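Local coordinates for DNA helicase RecQ (Deinococcus radiodurans, PDB 2RHF), which probably couples ATP hydrolysis to 3'-5' unwinding of duplex DNA, this chain being the third and C-terminal HRDC domain of the helicase, at residues E9-L14 with A37-Q42; A47-V52 with E65-A70. One frame throughout, in Å; residues are numbered along the deposited sequence.

Overall arrangement
Both contacts lie in the buried interior of one small all-helical HRDC domain, about 10 Å apart between centres, and both are purely apolar. Interaction 1 sets helix 4-22 against helix 32-41 and is the nearer to the middle of the chain; interaction 2 sets the short helix 46-49 against the long C-terminal helix 57-76. They share no helix, yet side chains join them: Leu14 of the first lies on Ile67 of the second, and Ala37 packs on Val52. Toward the surface the chemistry changes to charge, with a long, weak ion pair between Arg41 and Glu51. Interaction 1 pairs two leucines with an alanine, interaction 2 two leucines with an isoleucine.

Interaction 1 of 2, residues E9-L14 with A37-Q42; sequences EALREL and ALAARQ
Helices 4-22 and 32-41 come together at Leu11 and Ala39, whose CA atoms stand 7.8 Å apart, the shortest such spacing between 9-14 and 37-42. One methyl makes the closest approaches. Leu11 CD1 reaches over to helix 32-41 and settles against the stem of Leu38, 3.7 Å from Leu38 CB, with Leu11 CD2 lying farther off, 4.3 Å from Leu38 CD1. The same CD1 of Leu11 lies 3.8 Å from the backbone Ala39 N and 4.2 Å from Ala39 CB, which puts it against two consecutive residues of the helix. Leu11 has CG opposite its carbonyl carbon (chi1 -69°), and from there CD1 extends across the gap; Leu38 takes nearly the same shape, and the two side chains run at a slant to one another. The small side chain of Ala39 is consistent with the close approach of the backbones. All three residues are buried, and the contact is van der Waals packing in the HRDC helical core. Around it, Leu11 also rests on Leu35 one turn earlier on helix 32-41, and Ala39 touches Leu7 and Ser8 of helix 4-22. Leu38 also meets Pro43 and Val52, while Ala10 and Leu14 face helix 57-76, which flanks helix 4-22.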
ATOM      1  N   GLU A   9      -6.314  -4.167   6.357  1.00 11.07           N
ATOM      2  CA  GLU A   9      -7.129  -5.085   5.564  1.00 12.64           C
ATOM      3  C   GLU A   9      -7.204  -4.646   4.101  1.00 10.68           C
ATOM      4  O   GLU A   9      -7.042  -5.469   3.200  1.00 10.79           O
ATOM      5  CB  GLU A   9      -8.553  -5.215   6.135  1.00 13.50           C
ATOM      6  CG  GLU A   9      -9.503  -6.008   5.194  1.00 17.59           C
ATOM      7  CD  GLU A   9     -10.970  -6.039   5.640  1.00 17.93           C
ATOM      8  OE1 GLU A   9     -11.251  -5.780   6.827  1.00 23.31           O
ATOM      9  OE2 GLU A   9     -11.855  -6.345   4.795  1.00 21.40           O
ATOM     10  N   ALA A  10      -7.460  -3.356   3.863  1.00 10.20           N
ATOM     11  CA  ALA A  10      -7.538  -2.861   2.490  1.00 10.11           C
ATOM     12  C   ALA A  10      -6.208  -3.053   1.785  1.00  9.15           C
ATOM     13  O   ALA A  10      -6.175  -3.422   0.611  1.00  9.31           O
ATOM     14  CB  ALA A  10      -7.951  -1.414   2.468  1.00 10.59           C
ATOM     15  N   LEU A  11      -5.109  -2.813   2.492  1.00  8.93           N
ATOM     16  CA  LEU A  11      -3.803  -2.988   1.886  1.00  9.03           C
ATOM     17  C   LEU A  11      -3.501  -4.462   1.582  1.00  8.86           C
ATOM     18  O   LEU A  11      -2.899  -4.765   0.554  1.00  8.86           O
ATOM     19  CB  LEU A  11      -2.727  -2.365   2.756  1.00  9.54           C
ATOM     20  CG  LEU A  11      -2.789  -0.836   2.813  1.00  9.84           C
ATOM     21  CD1 LEU A  11      -1.996  -0.336   4.008  1.00 12.31           C
ATOM     22  CD2 LEU A  11      -2.297  -0.196   1.516  1.00 11.34           C
ATOM     23  N   ARG A  12      -3.945  -5.371   2.449  1.00  9.19           N
ATOM     24  CA  ARG A  12      -3.814  -6.796   2.159  1.00  9.83           C
ATOM     25  C   ARG A  12      -4.659  -7.199   0.952  1.00  9.56           C
ATOM     26  O   ARG A  12      -4.230  -8.006   0.124  1.00  9.63           O
ATOM     27  CB  ARG A  12      -4.209  -7.638   3.370  1.00 10.85           C
ATOM     28  CG  ARG A  12      -3.124  -7.715   4.418  1.00 11.89           C
ATOM     29  CD  ARG A  12      -3.394  -8.770   5.495  1.00 14.12           C
ATOM     30  NE  ARG A  12      -2.168  -8.952   6.273  1.00 15.93           N
ATOM     31  CZ  ARG A  12      -1.783  -8.163   7.278  1.00 16.65           C
ATOM     32  NH1 ARG A  12      -2.559  -7.173   7.694  1.00 17.50           N
ATOM     33  NH2 ARG A  12      -0.625  -8.376   7.883  1.00 18.65           N
ATOM     34  N   GLU A  13      -5.866  -6.640   0.853  1.00  9.27           N
ATOM     35  CA  GLU A  13      -6.745  -6.893  -0.288  1.00  9.94           C
ATOM     36  C   GLU A  13      -6.123  -6.355  -1.568  1.00  9.20           C
ATOM     37  O   GLU A  13      -6.143  -7.017  -2.610  1.00  9.66           O
ATOM     38  CB  GLU A  13      -8.124  -6.277  -0.034  1.00  9.86           C
ATOM     39  CG  GLU A  13      -8.889  -7.047   1.047  1.00 11.00           C
ATOM     40  CD  GLU A  13     -10.104  -6.321   1.613  1.00 11.70           C
ATOM     41  OE1 GLU A  13     -10.291  -5.111   1.371  1.00 12.46           O
ATOM     42  OE2 GLU A  13     -10.879  -6.983   2.341  1.00 14.64           O
ATOM     43  N   LEU A  14      -5.558  -5.157  -1.500  1.00  8.79           N
ATOM     44  CA  LEU A  14      -4.863  -4.587  -2.651  1.00  8.70           C
ATOM     45  C   LEU A  14      -3.692  -5.481  -3.045  1.00  8.44           C
ATOM     46  O   LEU A  14      -3.491  -5.788  -4.231  1.00  8.87           O
ATOM     47  CB  LEU A  14      -4.363  -3.187  -2.347  1.00  8.92           C
ATOM     48  CG  LEU A  14      -3.444  -2.605  -3.425  1.00  9.02           C
ATOM     49  CD1 LEU A  14      -4.139  -2.479  -4.780  1.00  9.93           C
ATOM     50  CD2 LEU A  14      -2.894  -1.280  -2.986  1.00 10.35           C
ATOM     51  N   ALA A  37       3.851   0.111   7.719  1.00 10.50           N
ATOM     52  CA  ALA A  37       4.234   1.512   7.613  1.00 10.54           C
ATOM     53  C   ALA A  37       3.193   2.312   6.820  1.00 10.04           C
ATOM     54  O   ALA A  37       2.888   3.454   7.169  1.00 10.44           O
ATOM     55  CB  ALA A  37       5.620   1.631   6.988  1.00 11.05           C
ATOM     56  N   LEU A  38       2.644   1.725   5.762  1.00  9.43           N
ATOM     57  CA  LEU A  38       1.575   2.371   5.004  1.00  9.26           C
ATOM     58  C   LEU A  38       0.353   2.620   5.865  1.00  9.27           C
ATOM     59  O   LEU A  38      -0.237   3.701   5.834  1.00 10.13           O
ATOM     60  CB  LEU A  38       1.212   1.542   3.771  1.00  9.38           C
ATOM     61  CG  LEU A  38       2.260   1.486   2.659  1.00  9.01           C
ATOM     62  CD1 LEU A  38       1.932   0.404   1.650  1.00 10.20           C
ATOM     63  CD2 LEU A  38       2.408   2.864   1.971  1.00 10.48           C
ATOM     64  N   ALA A  39      -0.032   1.620   6.650  1.00  9.58           N
ATOM     65  CA  ALA A  39      -1.205   1.744   7.504  1.00 10.54           C
ATOM     66  C   ALA A  39      -0.992   2.773   8.609  1.00 11.14           C
ATOM     67  O   ALA A  39      -1.913   3.514   8.947  1.00 12.86           O
ATOM     68  CB  ALA A  39      -1.592   0.394   8.093  1.00 10.98           C
ATOM     69  N   ALA A  40       0.218   2.821   9.162  1.00 11.14           N
ATOM     70  CA  ALA A  40       0.532   3.743  10.251  1.00 11.82           C
ATOM     71  C   ALA A  40       0.673   5.171   9.746  1.00 11.82           C
ATOM     72  O   ALA A  40       0.166   6.102  10.369  1.00 13.64           O
ATOM     73  CB  ALA A  40       1.818   3.298  10.962  1.00 13.03           C
ATOM     74  N   ARG A  41       1.377   5.346   8.637  1.00 11.39           N
ATOM     75  CA  ARG A  41       1.692   6.684   8.130  1.00 12.20           C
ATOM     76  C   ARG A  41       0.564   7.288   7.305  1.00 11.68           C
ATOM     77  O   ARG A  41       0.492   8.506   7.154  1.00 12.20           O
ATOM     78  CB  ARG A  41       2.981   6.656   7.315  1.00 12.27           C
ATOM     79  CG  ARG A  41       4.228   6.266   8.144  1.00 13.01           C
ATOM     80  CD  ARG A  41       5.456   6.130   7.275  1.00 15.56           C
ATOM     81  NE  ARG A  41       5.829   7.428   6.728  1.00 18.94           N
ATOM     82  CZ  ARG A  41       6.614   8.318   7.333  1.00 20.86           C
ATOM     83  NH1 ARG A  41       7.159   8.049   8.515  1.00 23.28           N
ATOM     84  NH2 ARG A  41       6.854   9.481   6.756  1.00 22.30           N
ATOM     85  N   GLN A  42      -0.310   6.444   6.762  1.00 11.39           N
ATOM     86  CA  GLN A  42      -1.438   6.905   5.949  1.00 12.51           C
ATOM     87  C   GLN A  42      -1.012   7.954   4.905  1.00 10.89           C
ATOM     88  O   GLN A  42      -1.598   9.033   4.838  1.00 11.58           O
ATOM     89  CB  GLN A  42      -2.526   7.536   6.846  1.00 14.22           C
ATOM     90  CG  GLN A  42      -3.250   6.652   7.873  1.00 18.05           C
ATOM     91  CD  GLN A  42      -4.380   7.448   8.624  1.00 16.75           C
ATOM     92  OE1 GLN A  42      -4.739   8.561   8.219  1.00 23.78           O
ATOM     93  NE2 GLN A  42      -4.913   6.870   9.678  1.00 22.67           N
TER

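Interaction 2 of 2, residues A47-V52 with E65-A70; sequences AELAEV and ERILDA
In the C-terminal half of the HRDC domain, the short helix 46-49 is pinned to the long helix 57-76 by Leu49, which meets Leu68 and Ile67. The CA atoms of Leu49 and Leu68 are 8.4 Å apart, and their side chains bridge that gap tip to tip. Leu49 CG lies 3.8 Å from Leu68 CD2, and Leu49 CD1 sits 3.8 Å from Leu68 CG, so each isobutyl fork fits against the other's branch point. The second methyl, Leu49 CD2, leans on Ile67 CG2 at 4.0 Å. That branch of Ile67 is available because CG1 takes the place opposite the carbonyl carbon (chi1 -70°), putting CG2 opposite the backbone N. Helix 46-49, the connection that opens with the type I turn Leu49 to Val52, and the start of helix 57-76 follow one another in a way consistent with a helix-hairpin-helix, and Leu49 packs between the two helices. An alanine here lacks CG and both methyls and is likely to leave a gap facing Leu68 CD2 and Ile67 CG2, weakening the hold on the short helix. Pro43, Leu55 and Leu38 also pack on Leu49, and Leu38 touches Ile67 too. On another side of helix 57-76, Arg66 forms salt bridges with Glu17 and Glu21 of helix 4-22.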
ATOM      1  N   ALA A  47       4.544  12.452  -2.487  1.00 14.09           N
ATOM      2  CA  ALA A  47       5.606  12.912  -1.598  1.00 14.16           C
ATOM      3  C   ALA A  47       5.653  12.091  -0.310  1.00 13.36           C
ATOM      4  O   ALA A  47       6.723  11.717   0.171  1.00 14.06           O
ATOM      5  CB  ALA A  47       5.425  14.387  -1.277  1.00 14.74           C
ATOM      6  N   GLU A  48       4.485  11.811   0.234  1.00 12.21           N
ATOM      7  CA  GLU A  48       4.389  11.023   1.437  1.00 11.53           C
ATOM      8  C   GLU A  48       4.720   9.551   1.197  1.00 10.93           C
ATOM      9  O   GLU A  48       5.333   8.912   2.045  1.00 11.30           O
ATOM     10  CB  GLU A  48       3.014  11.226   2.063  1.00 11.21           C
ATOM     11  CG  GLU A  48       2.861  12.669   2.613  1.00 11.69           C
ATOM     12  CD  GLU A  48       1.440  13.060   2.959  1.00 12.42           C
ATOM     13  OE1 GLU A  48       0.592  12.175   3.086  1.00 12.92           O
ATOM     14  OE2 GLU A  48       1.170  14.279   3.118  1.00 13.29           O
ATOM     15  N   LEU A  49       4.363   9.014   0.036  1.00 11.06           N
ATOM     16  CA  LEU A  49       4.753   7.629  -0.296  1.00 11.64           C
ATOM     17  C   LEU A  49       6.261   7.450  -0.318  1.00 11.82           C
ATOM     18  O   LEU A  49       6.777   6.410   0.104  1.00 12.14           O
ATOM     19  CB  LEU A  49       4.211   7.224  -1.653  1.00 13.13           C
ATOM     20  CG  LEU A  49       2.744   6.839  -1.720  1.00 13.21           C
ATOM     21  CD1 LEU A  49       2.355   6.625  -3.169  1.00 15.94           C
ATOM     22  CD2 LEU A  49       2.440   5.584  -0.857  1.00 14.68           C
ATOM     23  N   ALA A  50       6.966   8.463  -0.816  1.00 12.92           N
ATOM     24  CA  ALA A  50       8.430   8.424  -0.911  1.00 14.56           C
ATOM     25  C   ALA A  50       9.095   8.339   0.455  1.00 15.42           C
ATOM     26  O   ALA A  50      10.266   7.995   0.555  1.00 17.00           O
ATOM     27  CB  ALA A  50       8.948   9.635  -1.690  1.00 15.67           C
ATOM     28  N   GLU A  51       8.348   8.658   1.506  1.00 15.33           N
ATOM     29  CA  GLU A  51       8.856   8.614   2.868  1.00 16.96           C
ATOM     30  C   GLU A  51       8.606   7.269   3.567  1.00 16.44           C
ATOM     31  O   GLU A  51       9.043   7.073   4.697  1.00 17.97           O
ATOM     32  CB  GLU A  51       8.246   9.757   3.679  1.00 17.47           C
ATOM     33  CG  GLU A  51       8.564  11.146   3.115  1.00 19.90           C
ATOM     34  CD  GLU A  51       7.638  12.240   3.631  1.00 22.00           C
ATOM     35  OE1 GLU A  51       6.621  11.920   4.290  1.00 24.89           O
ATOM     36  OE2 GLU A  51       7.927  13.428   3.364  1.00 26.77           O
ATOM     37  N   VAL A  52       7.913   6.347   2.901  1.00 15.10           N
ATOM     38  CA  VAL A  52       7.549   5.067   3.519  1.00 14.85           C
ATOM     39  C   VAL A  52       8.701   4.061   3.432  1.00 16.37           C
ATOM     40  O   VAL A  52       9.121   3.704   2.332  1.00 15.79           O
ATOM     41  CB  VAL A  52       6.300   4.465   2.846  1.00 13.54           C
ATOM     42  CG1 VAL A  52       5.985   3.082   3.442  1.00 14.01           C
ATOM     43  CG2 VAL A  52       5.115   5.406   3.014  1.00 13.40           C
ATOM     44  N   GLU A  65      -0.420   4.873  -7.023  1.00 10.18           N
ATOM     45  CA  GLU A  65      -1.781   5.394  -7.132  1.00 11.15           C
ATOM     46  C   GLU A  65      -2.791   4.414  -6.545  1.00  9.94           C
ATOM     47  O   GLU A  65      -3.716   4.826  -5.849  1.00  9.94           O
ATOM     48  CB  GLU A  65      -2.117   5.755  -8.576  1.00 12.87           C
ATOM     49  CG  GLU A  65      -1.360   6.996  -9.110  1.00 17.47           C
ATOM     50  CD  GLU A  65      -1.557   8.286  -8.275  1.00 21.73           C
ATOM     51  OE1 GLU A  65      -2.553   8.403  -7.526  1.00 24.17           O
ATOM     52  OE2 GLU A  65      -0.699   9.192  -8.384  1.00 25.58           O
ATOM     53  N   ARG A  66      -2.602   3.120  -6.784  1.00  9.46           N
ATOM     54  CA  ARG A  66      -3.484   2.102  -6.207  1.00  9.97           C
ATOM     55  C   ARG A  66      -3.410   2.085  -4.675  1.00  8.76           C
ATOM     56  O   ARG A  66      -4.427   1.897  -4.002  1.00  8.84           O
ATOM     57  CB  ARG A  66      -3.154   0.705  -6.760  1.00 11.37           C
ATOM     58  CG  ARG A  66      -3.280   0.508  -8.245  1.00 14.86           C
ATOM     59  CD  ARG A  66      -4.668   0.117  -8.647  1.00 15.63           C
ATOM     60  NE  ARG A  66      -5.076  -1.218  -8.208  1.00 14.53           N
ATOM     61  CZ  ARG A  66      -4.795  -2.371  -8.829  1.00 14.39           C
ATOM     62  NH1 ARG A  66      -4.045  -2.399  -9.928  1.00 15.56           N
ATOM     63  NH2 ARG A  66      -5.271  -3.511  -8.338  1.00 14.77           N
ATOM     64  N   ILE A  67      -2.210   2.257  -4.124  1.00  8.78           N
ATOM     65  CA  ILE A  67      -2.032   2.314  -2.686  1.00  8.89           C
ATOM     66  C   ILE A  67      -2.761   3.522  -2.106  1.00  8.24           C
ATOM     67  O   ILE A  67      -3.482   3.404  -1.109  1.00  8.52           O
ATOM     68  CB  ILE A  67      -0.530   2.346  -2.326  1.00  8.54           C
ATOM     69  CG1 ILE A  67       0.123   0.984  -2.627  1.00  9.44           C
ATOM     70  CG2 ILE A  67      -0.334   2.737  -0.854  1.00  9.39           C
ATOM     71  CD1 ILE A  67       1.653   1.000  -2.635  1.00 10.11           C
ATOM     72  N   LEU A  68      -2.571   4.691  -2.701  1.00  8.38           N
ATOM     73  CA  LEU A  68      -3.253   5.896  -2.199  1.00  9.02           C
ATOM     74  C   LEU A  68      -4.758   5.724  -2.257  1.00  8.99           C
ATOM     75  O   LEU A  68      -5.464   6.139  -1.349  1.00  9.02           O
ATOM     76  CB  LEU A  68      -2.837   7.127  -2.990  1.00  9.85           C
ATOM     77  CG  LEU A  68      -1.361   7.527  -2.866  1.00 10.70           C
ATOM     78  CD1 LEU A  68      -1.083   8.778  -3.691  1.00 12.85           C
ATOM     79  CD2 LEU A  68      -0.951   7.745  -1.400  1.00 11.59           C
ATOM     80  N   ASP A  69      -5.251   5.107  -3.327  1.00  8.86           N
ATOM     81  CA  ASP A  69      -6.685   4.889  -3.498  1.00  9.42           C
ATOM     82  C   ASP A  69      -7.217   3.911  -2.440  1.00  8.93           C
ATOM     83  O   ASP A  69      -8.319   4.102  -1.919  1.00  9.10           O
ATOM     84  CB  ASP A  69      -6.927   4.411  -4.941  1.00 10.13           C
ATOM     85  CG  ASP A  69      -8.369   4.033  -5.234  1.00 11.57           C
ATOM     86  OD1 ASP A  69      -9.311   4.732  -4.786  1.00 12.39           O
ATOM     87  OD2 ASP A  69      -8.535   3.042  -5.984  1.00 13.97           O
ATOM     88  N   ALA A  70      -6.458   2.863  -2.120  1.00  8.92           N
ATOM     89  CA  ALA A  70      -6.874   1.946  -1.059  1.00  9.32           C
ATOM     90  C   ALA A  70      -7.012   2.692   0.281  1.00  8.82           C
ATOM     91  O   ALA A  70      -8.015   2.555   0.988  1.00  9.31           O
ATOM     92  CB  ALA A  70      -5.895   0.785  -0.930  1.00  9.68           C
TER